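Local coordinates for protein mannose-6-phosphate isomerase (PDB 1QWR) that binds one zinc ion per subunit and probably catalyses the interconversion of D-mannose 6-phosphate and D-fructose 6-phosphate, at residues Y134-R139 with A221-V226; K99-D104 with L115-C120; Q6-L11 with A301-F306. All blocks are in the same frame, centred on the assembly; numbering follows the deposited sequence.

Interaction 1 of 3, residues Y134-R139 with A221-V226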
# COMPACT_ATOMS: atom_id res chain seq x y z
N TYR A 134 12.74 -7.98 7.44
CA TYR A 134 11.89 -7.34 8.44
C TYR A 134 12.56 -7.37 9.81
O TYR A 134 12.59 -8.42 10.47
CB TYR A 134 10.55 -8.08 8.53
CG TYR A 134 9.49 -7.42 9.39
CD1 TYR A 134 8.46 -6.67 8.82
CD2 TYR A 134 9.49 -7.59 10.78
CE1 TYR A 134 7.46 -6.10 9.61
CE2 TYR A 134 8.49 -7.03 11.58
CZ TYR A 134 7.48 -6.29 10.98
OH TYR A 134 6.49 -5.75 11.76
N GLY A 135 13.06 -6.22 10.25
CA GLY A 135 13.70 -6.13 11.55
C GLY A 135 15.20 -6.39 11.47
O GLY A 135 15.73 -6.68 10.39
N HIS A 136 15.87 -6.31 12.62
CA HIS A 136 17.31 -6.50 12.67
C HIS A 136 17.75 -6.99 14.05
O HIS A 136 16.94 -7.07 14.97
CB HIS A 136 18.02 -5.18 12.37
CG HIS A 136 17.78 -4.14 13.41
ND1 HIS A 136 16.69 -3.29 13.38
CD2 HIS A 136 18.43 -3.87 14.56
CE1 HIS A 136 16.69 -2.55 14.47
NE2 HIS A 136 17.73 -2.88 15.21
N THR A 137 19.03 -7.29 14.19
CA THR A 137 19.54 -7.82 15.45
C THR A 137 20.32 -6.84 16.33
O THR A 137 20.73 -7.20 17.44
CB THR A 137 20.48 -9.01 15.19
OG1 THR A 137 21.55 -8.58 14.35
CG2 THR A 137 19.73 -10.15 14.52
N ALA A 138 20.53 -5.62 15.85
CA ALA A 138 21.30 -4.64 16.62
C ALA A 138 20.62 -4.29 17.93
O ALA A 138 19.42 -4.07 17.99
CB ALA A 138 21.52 -3.39 15.79
N ARG A 139 21.42 -4.23 18.99
CA ARG A 139 20.91 -3.95 20.33
C ARG A 139 21.03 -2.49 20.73
O ARG A 139 20.44 -2.05 21.72
CB ARG A 139 21.65 -4.84 21.34
CG ARG A 139 21.47 -6.34 21.08
CD ARG A 139 22.37 -7.18 21.99
NE ARG A 139 23.78 -7.05 21.64
CZ ARG A 139 24.78 -7.53 22.38
NH1 ARG A 139 24.54 -8.16 23.52
NH2 ARG A 139 26.04 -7.38 21.97
N ALA A 221 15.21 4.79 12.93
CA ALA A 221 15.09 3.37 13.22
C ALA A 221 14.89 3.03 14.68
O ALA A 221 15.52 3.60 15.56
CB ALA A 221 16.33 2.63 12.67
N THR A 222 14.00 2.08 14.91
CA THR A 222 13.71 1.59 16.24
C THR A 222 14.79 0.57 16.61
O THR A 222 14.98 -0.41 15.89
CB THR A 222 12.39 0.89 16.26
OG1 THR A 222 11.38 1.81 15.85
CG2 THR A 222 12.08 0.35 17.66
N VAL A 223 15.47 0.80 17.72
CA VAL A 223 16.51 -0.11 18.17
C VAL A 223 16.37 -0.33 19.67
O VAL A 223 16.31 0.64 20.42
CB VAL A 223 17.91 0.48 17.90
CG1 VAL A 223 18.98 -0.50 18.36
CG2 VAL A 223 18.06 0.83 16.42
N PRO A 224 16.29 -1.59 20.13
CA PRO A 224 16.34 -2.81 19.33
C PRO A 224 15.01 -3.04 18.62
O PRO A 224 14.02 -2.38 18.91
CB PRO A 224 16.59 -3.89 20.36
CG PRO A 224 15.83 -3.40 21.54
CD PRO A 224 16.23 -1.93 21.57
N HIS A 225 15.01 -3.98 17.69
CA HIS A 225 13.78 -4.31 16.98
C HIS A 225 13.01 -5.29 17.82
O HIS A 225 13.58 -6.23 18.37
CB HIS A 225 14.07 -4.99 15.64
CG HIS A 225 12.84 -5.51 14.97
ND1 HIS A 225 11.98 -4.70 14.26
CD2 HIS A 225 12.28 -6.75 14.97
CE1 HIS A 225 10.95 -5.42 13.85
NE2 HIS A 225 11.10 -6.66 14.27
N VAL A 226 11.70 -5.09 17.89
CA VAL A 226 10.82 -5.99 18.60
C VAL A 226 9.66 -6.25 17.63
O VAL A 226 9.06 -5.30 17.12
CB VAL A 226 10.27 -5.36 19.91
CG1 VAL A 226 9.28 -6.30 20.59
CG2 VAL A 226 11.44 -5.05 20.86
O HOH W 1 17.29 -5.76 17.49
O HOH W 2 13.50 -2.89 12.52
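The imidazole of His225 lies flat against Gly135, and this is the tight part of the contact. Gly135 CA sits 3.5 Å from the centroid of the His225 ring, almost on the ring normal, in a CH-pi contact. CG of His225 is anti to its backbone N (chi1 172°), which carries the ring across the strand. A CB on Gly135 would clash with His225 CD2, and the backbone angles there also call for glycine. The ring of Tyr134 stands at 90° to that of His225, with Tyr134 CE2 3.7 Å from His225 CE1. Next along, His225 CB rests over one face of the His136 ring, 4.0 Å from its centroid. At the edge of that ring, in its plane, His136 CE1 meets Thr222 O at 3.1 Å. His136 N is buried here and has no partner in the model.

The other end is looser. Val223 and Pro224, joined by a cis peptide, lie beside Ala138 and Arg139, and Pro224 CA is 3.6 Å from Ala138 O. Arg139 and Pro224 are exposed. The segments share no direct hydrogen bond, and water bridges their polar atoms. One water donates to His136 O and Ala138 O and accepts from His225 N at 2.9 Å.

Outside the contact, Asp227 holds His225 NE2 and Tyr169 O holds Tyr134 OH. Strand 131-136 is the middle strand between 157-161 and 176-178. The loop after helix 214-220 crosses its end, with Val223 packed on Leu144 of helix 141-149 and His136 on Leu156 of helix 153-156.

Interaction 2 of 3, residues K99-D104 with L115-C120. With ZN (zinc ion), chain E; SO4 (sulfate ion), chain C.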
# COMPACT_ATOMS: atom_id res chain seq x y z
N LYS A 99 15.54 -0.26 3.87
CA LYS A 99 15.15 1.08 4.29
C LYS A 99 14.34 1.14 5.57
O LYS A 99 13.97 0.12 6.14
CB LYS A 99 14.31 1.68 3.15
CG LYS A 99 13.17 0.76 2.68
CD LYS A 99 12.60 1.22 1.34
CE LYS A 99 11.66 0.20 0.74
NZ LYS A 99 12.33 -0.71 -0.23
N VAL A 100 14.07 2.38 6.00
CA VAL A 100 13.25 2.65 7.17
C VAL A 100 12.41 3.90 6.86
O VAL A 100 12.89 4.83 6.18
CB VAL A 100 14.11 2.93 8.44
CG1 VAL A 100 15.13 4.00 8.15
CG2 VAL A 100 13.22 3.38 9.59
N HIS A 101 11.17 3.93 7.35
CA HIS A 101 10.30 5.09 7.14
C HIS A 101 10.15 5.77 8.48
O HIS A 101 9.98 5.10 9.50
CB HIS A 101 8.90 4.67 6.66
CG HIS A 101 8.90 3.96 5.36
ND1 HIS A 101 9.32 4.56 4.19
CD2 HIS A 101 8.50 2.71 5.02
CE1 HIS A 101 9.19 3.71 3.19
NE2 HIS A 101 8.69 2.58 3.66
N PRO A 102 10.21 7.11 8.50
CA PRO A 102 10.07 7.82 9.77
C PRO A 102 8.61 7.89 10.21
O PRO A 102 7.69 7.63 9.41
CB PRO A 102 10.61 9.20 9.44
CG PRO A 102 10.16 9.39 8.02
CD PRO A 102 10.50 8.04 7.40
N ASP A 103 8.41 8.24 11.48
CA ASP A 103 7.07 8.38 12.02
C ASP A 103 6.62 9.80 11.72
O ASP A 103 7.38 10.58 11.13
CB ASP A 103 7.06 8.07 13.54
CG ASP A 103 7.77 9.13 14.38
OD1 ASP A 103 8.51 9.96 13.84
OD2 ASP A 103 7.57 9.12 15.61
N ASP A 104 5.39 10.16 12.09
CA ASP A 104 4.87 11.50 11.79
C ASP A 104 5.73 12.64 12.36
O ASP A 104 5.92 13.69 11.73
CB ASP A 104 3.44 11.67 12.34
CG ASP A 104 2.41 10.84 11.59
OD1 ASP A 104 2.71 10.34 10.48
OD2 ASP A 104 1.28 10.70 12.12
N LEU A 115 3.99 13.38 6.05
CA LEU A 115 3.49 12.45 7.06
C LEU A 115 4.51 11.33 7.23
O LEU A 115 5.38 11.14 6.38
CB LEU A 115 2.16 11.83 6.62
CG LEU A 115 0.91 12.70 6.52
CD1 LEU A 115 -0.28 11.83 6.08
CD2 LEU A 115 0.63 13.35 7.86
N GLY A 116 4.39 10.59 8.33
CA GLY A 116 5.28 9.45 8.52
C GLY A 116 4.77 8.35 7.60
O GLY A 116 3.79 8.57 6.88
N LYS A 117 5.39 7.17 7.60
CA LYS A 117 4.92 6.12 6.70
C LYS A 117 4.80 4.72 7.32
O LYS A 117 5.58 3.81 7.02
CB LYS A 117 5.80 6.06 5.43
CG LYS A 117 5.22 5.42 4.15
CD LYS A 117 6.14 5.88 2.96
CE LYS A 117 5.83 5.35 1.60
NZ LYS A 117 6.16 3.93 1.47
N THR A 118 3.85 4.57 8.23
CA THR A 118 3.54 3.25 8.77
C THR A 118 2.82 2.62 7.57
O THR A 118 2.12 3.33 6.83
CB THR A 118 2.61 3.37 9.98
OG1 THR A 118 3.41 3.74 11.11
CG2 THR A 118 1.89 2.04 10.27
N GLU A 119 3.00 1.32 7.34
CA GLU A 119 2.38 0.68 6.18
C GLU A 119 2.18 -0.81 6.43
O GLU A 119 2.51 -1.33 7.49
CB GLU A 119 3.29 0.86 4.96
CG GLU A 119 4.67 0.25 5.21
CD GLU A 119 5.64 0.43 4.07
OE1 GLU A 119 5.44 1.35 3.26
OE2 GLU A 119 6.61 -0.36 3.98
N CYS A 120 1.59 -1.48 5.45
CA CYS A 120 1.38 -2.92 5.58
C CYS A 120 1.36 -3.55 4.19
O CYS A 120 1.13 -2.87 3.16
CB CYS A 120 0.09 -3.20 6.36
SG CYS A 120 -1.41 -2.70 5.46
ZN ZN E . 8.50 0.37 2.51
S SO4 C . 12.71 1.62 -2.92
O1 SO4 C . 13.81 0.62 -2.81
O2 SO4 C . 12.48 1.97 -4.32
O3 SO4 C . 13.05 2.83 -2.14
O4 SO4 C . 11.48 1.02 -2.36
O HOH W 3 6.88 1.95 1.24
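His101 and Glu119 meet at the zinc ion in the metal site of the cupin-type catalytic domain. Their side chains cross at about a right angle, with the ring and carboxylate planes 67° apart. His101 NE2 and Glu119 OE2 each bind the zinc at 2.5 Å. His176 is the third protein ligand. Ala193 O accepts a hydrogen bond from His101 ND1, which fixes the ring with NE2 toward the metal.

Lys117 passes over one face of the His101 ring. Its CD lies 3.9 Å from the ring centroid, offset toward the rim, in a CH-pi contact. The lysine chain runs extended and bends only at its last torsion (chi4 -72°). NZ thereby reaches Glu119 OE1, the oxygen not bound to zinc, in a salt bridge of 3.2 Å whose hydrogen bond is weak.

Lys99 points to a sulfate and bonds its O4 through NZ at 2.9 Å. Lys18, Arg196 and Arg210 also grip this anion, so the pocket is consistent with a site for the substrate phosphate. Arg196 is a probable active-site residue.

Beyond the metal, two hydrogen bonds join the segments, one between backbones. Lys117 N donates to Pro102 O at 3.0 Å. Gly116 fits closely, because a CB there would clash with Pro102 O and the backbone of Asp103. Its N donates to Asp104 OD1 at 2.7 Å, using the anti lone pair of that oxygen.

Interaction 3 of 3, residues Q6-L11 with A301-F306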
# COMPACT_ATOMS: atom_id res chain seq x y z
N GLN A 6 -23.06 9.71 -3.34
CA GLN A 6 -23.66 8.39 -3.20
C GLN A 6 -23.38 7.42 -4.33
O GLN A 6 -24.26 6.66 -4.73
CB GLN A 6 -25.17 8.56 -3.05
CG GLN A 6 -25.59 9.40 -1.87
CD GLN A 6 -27.10 9.54 -1.75
OE1 GLN A 6 -27.61 10.05 -0.75
NE2 GLN A 6 -27.81 9.10 -2.78
N SER A 7 -22.16 7.45 -4.87
CA SER A 7 -21.83 6.53 -5.95
C SER A 7 -20.33 6.27 -5.90
O SER A 7 -19.54 7.13 -5.44
CB SER A 7 -22.25 7.09 -7.30
OG SER A 7 -21.57 8.30 -7.57
N PRO A 8 -19.91 5.08 -6.37
CA PRO A 8 -18.49 4.70 -6.37
C PRO A 8 -17.63 5.70 -7.12
O PRO A 8 -18.05 6.24 -8.15
CB PRO A 8 -18.50 3.32 -7.04
CG PRO A 8 -19.86 2.78 -6.66
CD PRO A 8 -20.75 3.98 -6.86
N ILE A 9 -16.42 5.96 -6.61
CA ILE A 9 -15.52 6.91 -7.27
C ILE A 9 -14.30 6.11 -7.74
O ILE A 9 -13.47 5.73 -6.92
CB ILE A 9 -15.08 8.01 -6.28
CG1 ILE A 9 -16.31 8.75 -5.76
CG2 ILE A 9 -14.07 8.98 -6.95
CD1 ILE A 9 -16.03 9.57 -4.51
N PHE A 10 -14.20 5.87 -9.04
CA PHE A 10 -13.08 5.09 -9.57
C PHE A 10 -11.89 6.00 -9.80
O PHE A 10 -12.05 7.18 -10.13
CB PHE A 10 -13.48 4.38 -10.86
CG PHE A 10 -14.39 3.20 -10.64
CD1 PHE A 10 -13.87 1.90 -10.58
CD2 PHE A 10 -15.75 3.39 -10.44
CE1 PHE A 10 -14.71 0.81 -10.30
CE2 PHE A 10 -16.61 2.30 -10.17
CZ PHE A 10 -16.08 1.01 -10.10
N LEU A 11 -10.70 5.43 -9.63
CA LEU A 11 -9.45 6.16 -9.78
C LEU A 11 -8.58 5.62 -10.89
O LEU A 11 -8.44 4.42 -11.05
CB LEU A 11 -8.67 6.13 -8.46
CG LEU A 11 -9.54 6.74 -7.36
CD1 LEU A 11 -8.96 6.52 -6.00
CD2 LEU A 11 -9.70 8.24 -7.67
N ALA A 301 -18.88 8.25 1.92
CA ALA A 301 -19.60 8.22 3.19
C ALA A 301 -21.06 7.83 3.04
O ALA A 301 -21.55 6.98 3.79
CB ALA A 301 -19.50 9.59 3.87
N GLN A 302 -21.75 8.46 2.09
CA GLN A 302 -23.17 8.19 1.88
C GLN A 302 -23.50 7.08 0.88
O GLN A 302 -24.61 7.01 0.36
CB GLN A 302 -23.89 9.48 1.47
CG GLN A 302 -23.69 10.64 2.47
CD GLN A 302 -23.84 10.22 3.93
OE1 GLN A 302 -24.76 9.46 4.29
NE2 GLN A 302 -22.96 10.73 4.79
N MSE A 303 -22.53 6.21 0.60
CA MSE A 303 -22.77 5.12 -0.33
C MSE A 303 -23.98 4.31 0.16
O MSE A 303 -24.04 3.93 1.34
CB MSE A 303 -21.55 4.20 -0.37
CG MSE A 303 -21.69 3.01 -1.30
SE MSE A 303 -21.80 3.51 -3.20
CE MSE A 303 -22.44 1.73 -3.80
N PRO A 304 -24.97 4.05 -0.73
CA PRO A 304 -26.14 3.27 -0.32
C PRO A 304 -25.75 1.79 -0.12
O PRO A 304 -24.70 1.34 -0.61
CB PRO A 304 -27.10 3.41 -1.51
CG PRO A 304 -26.63 4.63 -2.24
CD PRO A 304 -25.14 4.62 -2.08
N ASP A 305 -26.58 1.04 0.59
CA ASP A 305 -26.28 -0.37 0.75
C ASP A 305 -26.20 -0.92 -0.67
O ASP A 305 -26.90 -0.44 -1.58
CB ASP A 305 -27.38 -1.08 1.55
CG ASP A 305 -27.33 -0.73 3.04
OD1 ASP A 305 -26.48 0.10 3.44
OD2 ASP A 305 -28.15 -1.28 3.80
N PHE A 306 -25.35 -1.91 -0.86
CA PHE A 306 -25.14 -2.47 -2.19
C PHE A 306 -24.85 -3.96 -2.17
O PHE A 306 -24.72 -4.56 -1.10
CB PHE A 306 -23.96 -1.74 -2.85
CG PHE A 306 -22.65 -1.88 -2.10
CD1 PHE A 306 -21.68 -2.80 -2.52
CD2 PHE A 306 -22.39 -1.10 -0.98
CE1 PHE A 306 -20.46 -2.92 -1.83
CE2 PHE A 306 -21.18 -1.21 -0.28
CZ PHE A 306 -20.22 -2.12 -0.71
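Pro8 O accepts a hydrogen bond from Asn56 ND2, and the ring of Pro8 packs on Met303 across the contact. Gln6 O is a van der Waals neighbour of Pro304 CD at 3.5 Å, with Pro304 CG and Met303 SE a little farther off. Gln302 O in turn lies 3.4 Å from Gln6 CG. The two glutamine side chains also touch through their aliphatic parts, with Gln6 CG 3.7 Å from Gln302 CB. Both residues are exposed.

The inner half is apolar. Met303, a selenomethionine, leaves its backbone pointing away from 6-11. CG is anti to the backbone N, but the chain then bends (chi2 66°) and returns the selenium to Pro8. Met303 SE sits 3.8 Å from Pro8 CD, and Met303 CE lies 4.0 Å from Pro8 CG. The two side chains cross at about a right angle. A glycine in place of Pro8 would probably open a gap beside the selenium and let the end of Met303 shift.

Tyr284 of strand 278-284 packs on Pro8 and Met303 alike. The contact lies away from the zinc site. It lays the lead-in to strand 9-17 on the turn that follows strand 296-299, its antiparallel partner, so the N-terminal end of the chain packs on the C-terminal cupin domain of this two-cupin enzyme.

From the N terminus, 6-11 comes first, but interaction 3 closes only at 301-306. Its loop takes in nearly the whole chain, and the other two contacts nest inside it. Interaction 2 closes the shortest loop, between 99-104 and 115-120, around helix 104-110. Strand 119-126 then leads to strand 131-136, where interaction 1 opens. It closes at 221-226, so 2 and 1 run in series without crossing. Ala221 CA packs on Val100 CG2 at 4.1 Å. Interaction 3 lies on the opposite side of the chain's centre from interaction 1. It ties the lead-in to strand 9-17 to the C-terminal cupin domain. Interaction 2 holds the zinc site, and interaction 1 joins strand 131-136 to the loop after helix 214-220.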